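Local coordinates for protein endo-beta-1,4-glucanase (Bacillus licheniformis, PDB 2JEN) that hydrolyses internal beta-1,4-glucosidic linkages of xyloglucan, and probably cellulose, as a family 12 glycoside hydrolase acting on plant cell walls, at residues 134-139 and 236-241; 154-159 and 198-203; 49-54 and 87-92. The protein carries 1 engineered substitution. All blocks are in the same frame, centred on the assembly; numbering follows the deposited sequence. Where two conformers were deposited one is given.

Interaction 1: 134-139 and 236-241; sequences AAYDIW and SSVEFG. With GLC (alpha-D-glucopyranose), chain B.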
# COMPACT_ATOMS: atom_id res chain seq x y z
N ALA A 134 20.87 15.75 -8.66
CA ALA A 134 21.05 16.01 -7.25
C ALA A 134 21.62 17.42 -7.19
O ALA A 134 22.67 17.69 -7.81
CB ALA A 134 21.99 15.02 -6.59
N ALA A 135 20.93 18.33 -6.52
CA ALA A 135 21.23 19.74 -6.62
C ALA A 135 20.93 20.51 -5.36
O ALA A 135 19.86 20.30 -4.74
CB ALA A 135 20.47 20.38 -7.79
N TYR A 136 21.82 21.44 -5.01
CA TYR A 136 21.48 22.49 -4.09
C TYR A 136 20.55 23.48 -4.75
O TYR A 136 20.70 23.76 -5.95
CB TYR A 136 22.70 23.26 -3.62
CG TYR A 136 23.55 22.53 -2.61
CD1 TYR A 136 23.24 22.58 -1.26
CD2 TYR A 136 24.65 21.75 -3.00
CE1 TYR A 136 23.99 21.90 -0.34
CE2 TYR A 136 25.40 21.05 -2.07
CZ TYR A 136 25.08 21.14 -0.72
OH TYR A 136 25.85 20.46 0.22
N ASP A 137 19.64 24.03 -3.97
CA ASP A 137 18.75 25.13 -4.39
C ASP A 137 18.82 26.19 -3.32
O ASP A 137 18.51 25.92 -2.14
CB ASP A 137 17.31 24.63 -4.57
CG ASP A 137 16.47 25.47 -5.50
OD1 ASP A 137 16.98 26.14 -6.42
OD2 ASP A 137 15.26 25.41 -5.39
N ILE A 138 19.36 27.36 -3.69
CA ILE A 138 19.58 28.45 -2.77
C ILE A 138 18.66 29.59 -3.18
O ILE A 138 18.66 30.02 -4.33
CB ILE A 138 21.05 28.90 -2.84
CG1 ILE A 138 22.02 27.75 -2.48
CG2 ILE A 138 21.31 30.13 -1.96
CD1 ILE A 138 22.95 27.33 -3.54
N TRP A 139 17.83 30.06 -2.25
CA TRP A 139 16.84 31.09 -2.51
C TRP A 139 17.29 32.41 -1.93
O TRP A 139 17.80 32.45 -0.81
CB TRP A 139 15.50 30.72 -1.90
CG TRP A 139 14.83 29.58 -2.53
CD1 TRP A 139 14.59 28.33 -1.98
CD2 TRP A 139 14.25 29.56 -3.84
NE1 TRP A 139 13.91 27.56 -2.89
CE2 TRP A 139 13.68 28.30 -4.03
CE3 TRP A 139 14.14 30.50 -4.87
CZ2 TRP A 139 13.03 27.96 -5.19
CZ3 TRP A 139 13.48 30.16 -6.00
CH2 TRP A 139 12.92 28.91 -6.17
N SER A 236 18.09 33.34 1.81
CA SER A 236 16.95 32.92 2.62
C SER A 236 16.96 31.43 2.97
O SER A 236 16.38 31.05 3.96
CB SER A 236 15.66 33.23 1.88
OG SER A 236 15.62 34.58 1.51
N SER A 237 17.60 30.63 2.14
CA SER A 237 17.49 29.17 2.21
C SER A 237 18.67 28.53 1.53
O SER A 237 19.12 29.03 0.49
CB SER A 237 16.18 28.80 1.46
OG SER A 237 15.93 27.43 1.39
N VAL A 238 19.13 27.38 2.06
CA VAL A 238 19.95 26.43 1.33
C VAL A 238 19.26 25.09 1.45
O VAL A 238 19.00 24.62 2.57
CB VAL A 238 21.39 26.35 1.86
CG1 VAL A 238 22.17 25.23 1.21
CG2 VAL A 238 22.10 27.71 1.69
N GLU A 239 18.94 24.54 0.30
CA GLU A 239 18.25 23.25 0.20
C GLU A 239 19.10 22.30 -0.61
O GLU A 239 19.88 22.75 -1.47
CB GLU A 239 16.88 23.42 -0.48
CG GLU A 239 16.09 24.58 0.03
CD GLU A 239 14.69 24.73 -0.51
OE1 GLU A 239 14.26 23.93 -1.36
OE2 GLU A 239 14.02 25.69 -0.06
N PHE A 240 18.96 21.00 -0.39
CA PHE A 240 19.63 20.01 -1.22
C PHE A 240 18.64 18.91 -1.50
O PHE A 240 18.01 18.38 -0.57
CB PHE A 240 20.84 19.40 -0.53
CG PHE A 240 21.53 18.34 -1.34
CD1 PHE A 240 21.25 17.01 -1.13
CD2 PHE A 240 22.41 18.67 -2.35
CE1 PHE A 240 21.84 16.03 -1.92
CE2 PHE A 240 22.99 17.72 -3.14
CZ PHE A 240 22.72 16.39 -2.91
N GLY A 241 18.49 18.54 -2.77
CA GLY A 241 17.57 17.47 -3.09
C GLY A 241 17.72 16.97 -4.48
O GLY A 241 18.75 17.24 -5.12
C1 GLC B . 14.66 25.65 -9.69
C2 GLC B . 13.36 26.42 -9.87
C3 GLC B . 12.66 26.50 -8.54
C4 GLC B . 12.33 25.09 -8.08
C5 GLC B . 13.69 24.37 -7.97
C6 GLC B . 13.62 22.98 -7.34
O1 GLC B . 15.43 25.58 -10.86
O2 GLC B . 13.50 27.76 -10.29
O3 GLC B . 11.56 27.39 -8.76
O4 GLC B . 11.74 25.11 -6.80
O5 GLC B . 14.30 24.34 -9.25
O6 GLC B . 12.70 22.14 -8.02
O HOH W 1 13.16 24.61 -3.80
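Tyr-136 and Phe-240 meet as an edge-to-face pair, the Phe-240 edge bringing CD2 over the centre of the Tyr-136 ring, with centroids 5.0 Å apart and planes at 61°. Phe-240 gets there because its CG stands anti to the backbone N (chi1 178°). Val-238 CG1 adds a contact of 3.8 Å to Tyr-136 CD1, and Val-238 CG2 lies alongside Ile-138. These apolar residues suit their face of the sheet, where Val-122 and Trp-256 of the other sheet close over Tyr-136 and Phe-240.

Backbone bonds join the antiparallel strands in pairs at Ala-135 with Gly-241 and at Asp-137 with Glu-239. The ladder ends in a classic beta bulge: Ser-236 and Ser-237 both face Trp-139, whose O takes a bond of 2.8 Å from Ser-236 N and only a weak one from Ser-237 N. Gly-241 has no side chain, consistent with the closeness of the Tyr-89 phenol.

The polar contacts occupy the face of Asp-137, Trp-139 and Glu-239. Glu-239 OE2 reaches the indole edge, 3.3 Å from Trp-139 CD1, with the carboxylate turned 67° to the ring; this oxygen is hydrogen-bonded to His-97 ND1. One water accepts from Trp-139 NE1 at 3.2 Å and lies 2.8 Å from both Asp-137 OD2 and Glu-239 OE1. The glucose of chain B sits nearby, its O3 3.3 Å from Trp-139 CH2 at the ring edge.

The strand pair is thus two-sided: apolar side chains toward the core, and carboxylates, indole and ordered water toward the sugar, chemistry that fits a carbohydrate-binding cleft.

Interaction 2: 154-159 and 198-203; sequences DAIMIW and NVFSFI. Engineered in segment 154-159: Ala-155 (natural residue Glu). With GLC (alpha-D-glucopyranose), chain B; GLC (alpha-D-glucopyranose), chain C.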
# COMPACT_ATOMS: atom_id res chain seq x y z
N ASP A 154 15.78 35.48 -6.72
CA ASP A 154 16.80 34.71 -7.39
C ASP A 154 16.88 33.32 -6.77
O ASP A 154 16.63 33.14 -5.58
CB ASP A 154 18.19 35.34 -7.19
CG ASP A 154 18.27 36.80 -7.61
OD1 ASP A 154 17.93 37.67 -6.80
OD2 ASP A 154 18.68 37.07 -8.77
N ALA A 155 17.25 32.38 -7.62
CA ALA A 155 17.60 31.03 -7.26
C ALA A 155 18.99 30.72 -7.79
O ALA A 155 19.29 31.03 -8.95
CB ALA A 155 16.62 30.02 -7.82
N ILE A 156 19.80 30.05 -6.96
CA ILE A 156 21.07 29.49 -7.40
C ILE A 156 20.99 27.98 -7.22
O ILE A 156 20.61 27.52 -6.15
CB ILE A 156 22.23 30.07 -6.59
CG1 ILE A 156 22.29 31.57 -6.74
CG2 ILE A 156 23.53 29.37 -6.96
CD1 ILE A 156 23.30 32.21 -5.72
N MET A 157 21.30 27.24 -8.26
CA MET A 157 21.33 25.79 -8.20
C MET A 157 22.76 25.30 -8.40
O MET A 157 23.50 25.82 -9.25
CB MET A 157 20.46 25.19 -9.28
CG MET A 157 19.06 25.68 -9.27
SD MET A 157 17.99 24.60 -10.22
CE MET A 157 17.71 23.26 -9.05
N ILE A 158 23.14 24.28 -7.66
CA ILE A 158 24.46 23.67 -7.77
C ILE A 158 24.25 22.19 -7.91
O ILE A 158 23.93 21.51 -6.92
CB ILE A 158 25.39 24.04 -6.59
CG1 ILE A 158 25.46 25.55 -6.37
CG2 ILE A 158 26.77 23.40 -6.81
CD1 ILE A 158 26.24 25.99 -5.18
N TRP A 159 24.39 21.68 -9.12
CA TRP A 159 24.10 20.29 -9.43
C TRP A 159 25.35 19.42 -9.27
O TRP A 159 26.35 19.61 -9.97
CB TRP A 159 23.57 20.09 -10.85
CG TRP A 159 22.33 20.82 -11.25
CD1 TRP A 159 21.84 22.01 -10.77
CD2 TRP A 159 21.46 20.42 -12.30
NE1 TRP A 159 20.68 22.34 -11.45
CE2 TRP A 159 20.44 21.38 -12.40
CE3 TRP A 159 21.45 19.34 -13.17
CZ2 TRP A 159 19.41 21.30 -13.34
CZ3 TRP A 159 20.41 19.26 -14.11
CH2 TRP A 159 19.42 20.25 -14.18
N ASN A 198 15.39 35.21 -11.25
CA ASN A 198 16.54 34.71 -11.98
C ASN A 198 16.88 33.33 -11.48
O ASN A 198 16.72 33.05 -10.29
CB ASN A 198 17.70 35.65 -11.76
CG ASN A 198 17.37 37.06 -12.18
OD1 ASN A 198 17.02 37.28 -13.34
ND2 ASN A 198 17.36 38.00 -11.23
N VAL A 199 17.43 32.49 -12.38
CA VAL A 199 17.94 31.20 -11.96
C VAL A 199 19.34 31.04 -12.57
O VAL A 199 19.53 31.09 -13.79
CB VAL A 199 16.97 30.03 -12.30
CG1 VAL A 199 16.57 29.98 -13.77
CG2 VAL A 199 17.57 28.70 -11.77
N PHE A 200 20.30 30.82 -11.69
CA PHE A 200 21.67 30.62 -12.03
C PHE A 200 22.05 29.20 -11.64
O PHE A 200 21.98 28.87 -10.44
CB PHE A 200 22.57 31.60 -11.27
CG PHE A 200 22.17 33.04 -11.42
CD1 PHE A 200 22.56 33.77 -12.51
CD2 PHE A 200 21.44 33.67 -10.43
CE1 PHE A 200 22.19 35.10 -12.62
CE2 PHE A 200 21.10 35.00 -10.51
CZ PHE A 200 21.49 35.73 -11.63
N SER A 201 22.38 28.39 -12.62
CA SER A 201 22.68 26.96 -12.37
C SER A 201 24.13 26.67 -12.67
O SER A 201 24.64 27.07 -13.71
CB SER A 201 21.80 26.03 -13.22
OG SER A 201 20.42 26.30 -13.00
N PHE A 202 24.76 25.96 -11.76
CA PHE A 202 26.12 25.48 -11.84
C PHE A 202 26.08 23.95 -11.89
O PHE A 202 25.66 23.33 -10.92
CB PHE A 202 26.91 25.92 -10.60
CG PHE A 202 27.05 27.40 -10.46
CD1 PHE A 202 26.02 28.17 -9.94
CD2 PHE A 202 28.21 28.05 -10.89
CE1 PHE A 202 26.13 29.55 -9.84
CE2 PHE A 202 28.32 29.43 -10.76
CZ PHE A 202 27.31 30.19 -10.27
N ILE A 203 26.44 23.38 -13.04
CA ILE A 203 26.35 21.93 -13.24
C ILE A 203 27.74 21.33 -13.28
O ILE A 203 28.55 21.65 -14.15
CB ILE A 203 25.54 21.55 -14.50
CG1 ILE A 203 24.09 22.00 -14.31
CG2 ILE A 203 25.63 20.01 -14.80
CD1 ILE A 203 23.18 21.69 -15.45
C1 GLC B . 14.66 25.65 -9.69
C2 GLC B . 13.36 26.42 -9.87
C3 GLC B . 12.66 26.50 -8.54
C4 GLC B . 12.33 25.09 -8.08
C5 GLC B . 13.69 24.37 -7.97
C6 GLC B . 13.62 22.98 -7.34
O1 GLC B . 15.43 25.58 -10.86
O2 GLC B . 13.50 27.76 -10.29
O3 GLC B . 11.56 27.39 -8.76
O4 GLC B . 11.74 25.11 -6.80
O5 GLC B . 14.30 24.34 -9.25
O6 GLC B . 12.70 22.14 -8.02
C1 GLC C . 14.30 22.84 -15.80
C2 GLC C . 15.47 22.73 -14.85
C3 GLC C . 15.02 22.75 -13.41
C4 GLC C . 14.04 23.89 -13.12
C5 GLC C . 12.96 23.91 -14.22
C6 GLC C . 12.04 25.11 -14.04
O2 GLC C . 16.14 21.50 -15.08
O3 GLC C . 16.16 22.91 -12.59
O4 GLC C . 13.49 23.74 -11.81
O5 GLC C . 13.57 24.02 -15.48
O6 GLC C . 10.87 24.92 -14.84
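CG of Trp-159 (chi1 -58°) and CG1 of Ile-203 (chi1 -64°) are both anti to their carbonyl carbons, and these paired side chains run alongside each other in the same direction. Ile-203 has two conformers; in one of them CD1 rests over the six-membered ring of Trp-159, 14° off its normal, a CH-pi contact, and CG1 adds 3.7 Å to Trp-159 CD2. The far edge of the indole approaches the glucose of chain C, CH2 lying 3.6 Å from O2. A serine in place of Trp-159 would probably leave the end of Ile-203, in this conformer, without its aromatic platform and the sugar without that edge.

The first two torsions of Met-157 bring SD beside both glucoses, 3.4 Å from O3 of chain C and close to O1 of chain B; the bend at the third turns only CE, toward the chain B sugar. The engineered Ala-155, a glutamate in nature, offers only CB, 4.3 Å from Val-199 CG2.

On the reverse face, Asn-198 ND2 donates to Asp-154 OD2 at 2.9 Å, coming from above the carboxylate plane, while Lys-233 pairs with OD1. Ile-156 CG2 fills in against Phe-202 CE1 (3.9 Å), apolar bulk suited to a buried face. Five backbone bonds hold the parallel register.

Strand 131-141 flanks segment 154-159, strand 180-192 flanks segment 198-203, and helix 215-225 covers the Ile-156 and Phe-200 face, its Phe-218 meeting Phe-202 edge-to-face.

Interaction 3: 49-54 and 87-92; sequences FNNVWG and KAYPSI. With XYS (alpha-D-xylopyranose), chain D; GLC (alpha-D-glucopyranose), chain E; GLC (alpha-D-glucopyranose), chain B.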
# COMPACT_ATOMS: atom_id res chain seq x y z
N PHE A 49 11.81 17.33 3.37
CA PHE A 49 10.55 17.85 2.84
C PHE A 49 10.07 17.04 1.64
O PHE A 49 10.79 16.90 0.64
CB PHE A 49 10.79 19.31 2.42
CG PHE A 49 9.57 20.09 1.98
CD1 PHE A 49 8.33 19.92 2.59
CD2 PHE A 49 9.69 21.06 1.02
CE1 PHE A 49 7.24 20.69 2.19
CE2 PHE A 49 8.59 21.79 0.61
CZ PHE A 49 7.38 21.62 1.20
N ASN A 50 8.86 16.48 1.74
CA ASN A 50 8.29 15.65 0.69
C ASN A 50 7.66 16.56 -0.35
O ASN A 50 6.43 16.63 -0.53
CB ASN A 50 7.30 14.63 1.26
CG ASN A 50 7.15 13.43 0.37
OD1 ASN A 50 8.07 13.13 -0.41
ND2 ASN A 50 6.10 12.66 0.54
N ASN A 51 8.53 17.29 -1.07
CA ASN A 51 8.13 18.36 -1.99
C ASN A 51 7.74 17.77 -3.33
O ASN A 51 8.59 17.21 -4.01
CB ASN A 51 9.29 19.34 -2.14
CG ASN A 51 9.03 20.48 -3.06
OD1 ASN A 51 8.13 20.44 -3.86
ND2 ASN A 51 9.85 21.51 -2.95
N VAL A 52 6.45 17.88 -3.67
CA VAL A 52 5.91 17.33 -4.89
C VAL A 52 5.29 18.44 -5.75
O VAL A 52 4.22 18.27 -6.33
CB VAL A 52 4.92 16.18 -4.61
CG1 VAL A 52 5.67 15.02 -3.96
CG2 VAL A 52 3.73 16.59 -3.74
N TRP A 53 6.02 19.55 -5.92
CA TRP A 53 5.44 20.75 -6.48
C TRP A 53 4.96 20.62 -7.92
O TRP A 53 4.09 21.38 -8.35
CB TRP A 53 6.41 21.91 -6.40
CG TRP A 53 7.63 21.89 -7.25
CD1 TRP A 53 8.87 21.39 -6.92
CD2 TRP A 53 7.78 22.48 -8.55
NE1 TRP A 53 9.76 21.64 -7.94
CE2 TRP A 53 9.12 22.31 -8.92
CE3 TRP A 53 6.91 23.18 -9.39
CZ2 TRP A 53 9.62 22.80 -10.13
CZ3 TRP A 53 7.41 23.65 -10.60
CH2 TRP A 53 8.75 23.43 -10.95
N GLY A 54 5.51 19.68 -8.67
CA GLY A 54 5.22 19.52 -10.08
C GLY A 54 4.31 18.37 -10.41
O GLY A 54 4.25 17.93 -11.55
N LYS A 87 8.80 17.06 -11.65
CA LYS A 87 7.64 16.58 -10.92
C LYS A 87 7.72 16.86 -9.43
O LYS A 87 6.69 17.09 -8.79
CB LYS A 87 7.45 15.08 -11.11
CG LYS A 87 7.40 14.61 -12.59
CD LYS A 87 6.49 15.44 -13.46
CE LYS A 87 6.40 14.92 -14.92
NZ LYS A 87 7.72 15.04 -15.65
N ALA A 88 8.94 16.82 -8.90
CA ALA A 88 9.14 16.83 -7.46
C ALA A 88 10.57 17.24 -7.15
O ALA A 88 11.46 17.07 -8.00
CB ALA A 88 8.85 15.41 -6.89
N TYR A 89 10.77 17.76 -5.93
CA TYR A 89 12.10 18.07 -5.42
C TYR A 89 12.15 17.65 -3.95
O TYR A 89 12.26 18.48 -3.05
CB TYR A 89 12.38 19.55 -5.58
CG TYR A 89 13.76 20.04 -5.12
CD1 TYR A 89 14.94 19.51 -5.64
CD2 TYR A 89 13.88 21.01 -4.14
CE1 TYR A 89 16.19 20.00 -5.27
CE2 TYR A 89 15.12 21.50 -3.75
CZ TYR A 89 16.27 20.93 -4.26
OH TYR A 89 17.48 21.46 -3.88
N PRO A 90 12.06 16.34 -3.70
CA PRO A 90 12.33 15.88 -2.33
C PRO A 90 13.71 16.40 -1.93
O PRO A 90 14.65 16.38 -2.74
CB PRO A 90 12.31 14.34 -2.44
CG PRO A 90 12.61 14.08 -3.93
CD PRO A 90 11.94 15.23 -4.65
N SER A 91 13.83 16.88 -0.70
CA SER A 91 14.95 17.71 -0.35
C SER A 91 15.06 17.89 1.14
O SER A 91 14.12 17.61 1.90
CB SER A 91 14.78 19.08 -1.01
OG SER A 91 13.46 19.56 -0.84
N ILE A 92 16.26 18.32 1.57
CA ILE A 92 16.47 18.89 2.89
C ILE A 92 16.45 20.40 2.77
O ILE A 92 17.12 20.95 1.91
CB ILE A 92 17.79 18.43 3.52
CG1 ILE A 92 17.87 16.92 3.56
CG2 ILE A 92 17.96 19.06 4.90
CD1 ILE A 92 19.30 16.38 3.90
C1 XYS D . 4.11 23.49 -3.09
C2 XYS D . 2.91 22.57 -3.26
C3 XYS D . 3.08 21.27 -2.48
C4 XYS D . 4.49 20.73 -2.72
C5 XYS D . 5.61 21.76 -2.49
O2 XYS D . 1.73 23.25 -2.79
O3 XYS D . 2.11 20.24 -2.79
O4 XYS D . 4.70 19.56 -1.98
O5 XYS D . 5.34 22.88 -3.27
C1 GLC E . 10.30 25.09 -6.76
C2 GLC E . 9.95 24.88 -5.30
C3 GLC E . 8.46 24.82 -5.11
C4 GLC E . 7.86 26.10 -5.69
C5 GLC E . 8.26 26.22 -7.17
C6 GLC E . 7.77 27.57 -7.71
O2 GLC E . 10.57 23.72 -4.74
O3 GLC E . 8.17 24.59 -3.72
O4 GLC E . 6.46 26.10 -5.63
O5 GLC E . 9.67 26.28 -7.25
O6 GLC E . 6.71 27.39 -8.63
C1 GLC B . 14.66 25.65 -9.69
C2 GLC B . 13.36 26.42 -9.87
C3 GLC B . 12.66 26.50 -8.54
C4 GLC B . 12.33 25.09 -8.08
C5 GLC B . 13.69 24.37 -7.97
C6 GLC B . 13.62 22.98 -7.34
O1 GLC B . 15.43 25.58 -10.86
O2 GLC B . 13.50 27.76 -10.29
O3 GLC B . 11.56 27.39 -8.76
O4 GLC B . 11.74 25.11 -6.80
O5 GLC B . 14.30 24.34 -9.25
O6 GLC B . 12.70 22.14 -8.02
O HOH W 2 12.18 22.01 -1.16
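Trp-53 spreads one face of its indole against the glucose of chain E, CG lying 3.7 Å from C3 of that sugar, while the ring edge abuts CB of Tyr-89. Its CG takes the position between backbone N and carbonyl carbon (chi1 69°), which carries the ring across to the sugars. NE1 then donates to O6 of the chain B glucose at 3.0 Å. A flat aromatic suits the CH-rich side of a sugar, and tryptophan adds an N-H at its rim.

Tyr-89 receives the same glucose on its own ring, CG being 3.7 Å from C6. Ser-91 CB backs the opposite face, and the phenol oxygen is tied to Ala-135 O.

Asn-51 is the polar hub. Extended, with CG anti to the backbone N (chi1 180°), it sends ND2 to O2 of the chain E glucose at 2.9 Å and to a water that bridges to Ser-91 OG. That hydroxyl donates in turn to Tyr-89 O at 2.7 Å, while Asn-51 OD1 accepts a weak bond from Trp-53 N. Next along, Val-52 N reaches O4 of the xylose at 3.0 Å almost straight, at 172°.

Backbone bonds fix the two chains: Phe-49 N to Ser-91 O at 2.8 Å, with a weak return bond, and Tyr-89 N to Asn-51 O at 3.0 Å. Ala-88 packs its methyl against Asn-51 O and Val-52 CA. A beta carbon on Gly-54 would clash with Lys-87 CA.

The Trp-53 face thus lies against the chain E glucose and the Tyr-89 face against C6 of the chain B glucose, while side-chain amide, indole and backbone N-H groups donate to sugar hydroxyl oxygens, including one on a xylose branch, consistent with recognition of decorated xyloglucan.

Interactions 1 and 2 are strand pairs of one mixed sheet of the family 12 beta-sandwich, which interaction 3, mostly loop, joins through strands 46-49 and 91-95; all touch the glucose of chain B. Interaction 3 closes first along the chain; interaction 2 is then nested inside the loop closed by interaction 1. Interaction 1 is central: strand 131-141 neighbours strand 154-163 of interaction 2, and strand 234-244 neighbours strand 91-95. Its centre lies about 9 Å from that of interaction 2 and about 12 Å from that of interaction 3. Interactions 2 and 3, about 17 Å apart between centres, lie on opposite sides of the chain's centre, consistent with a glycan-binding cleft running across the sheet.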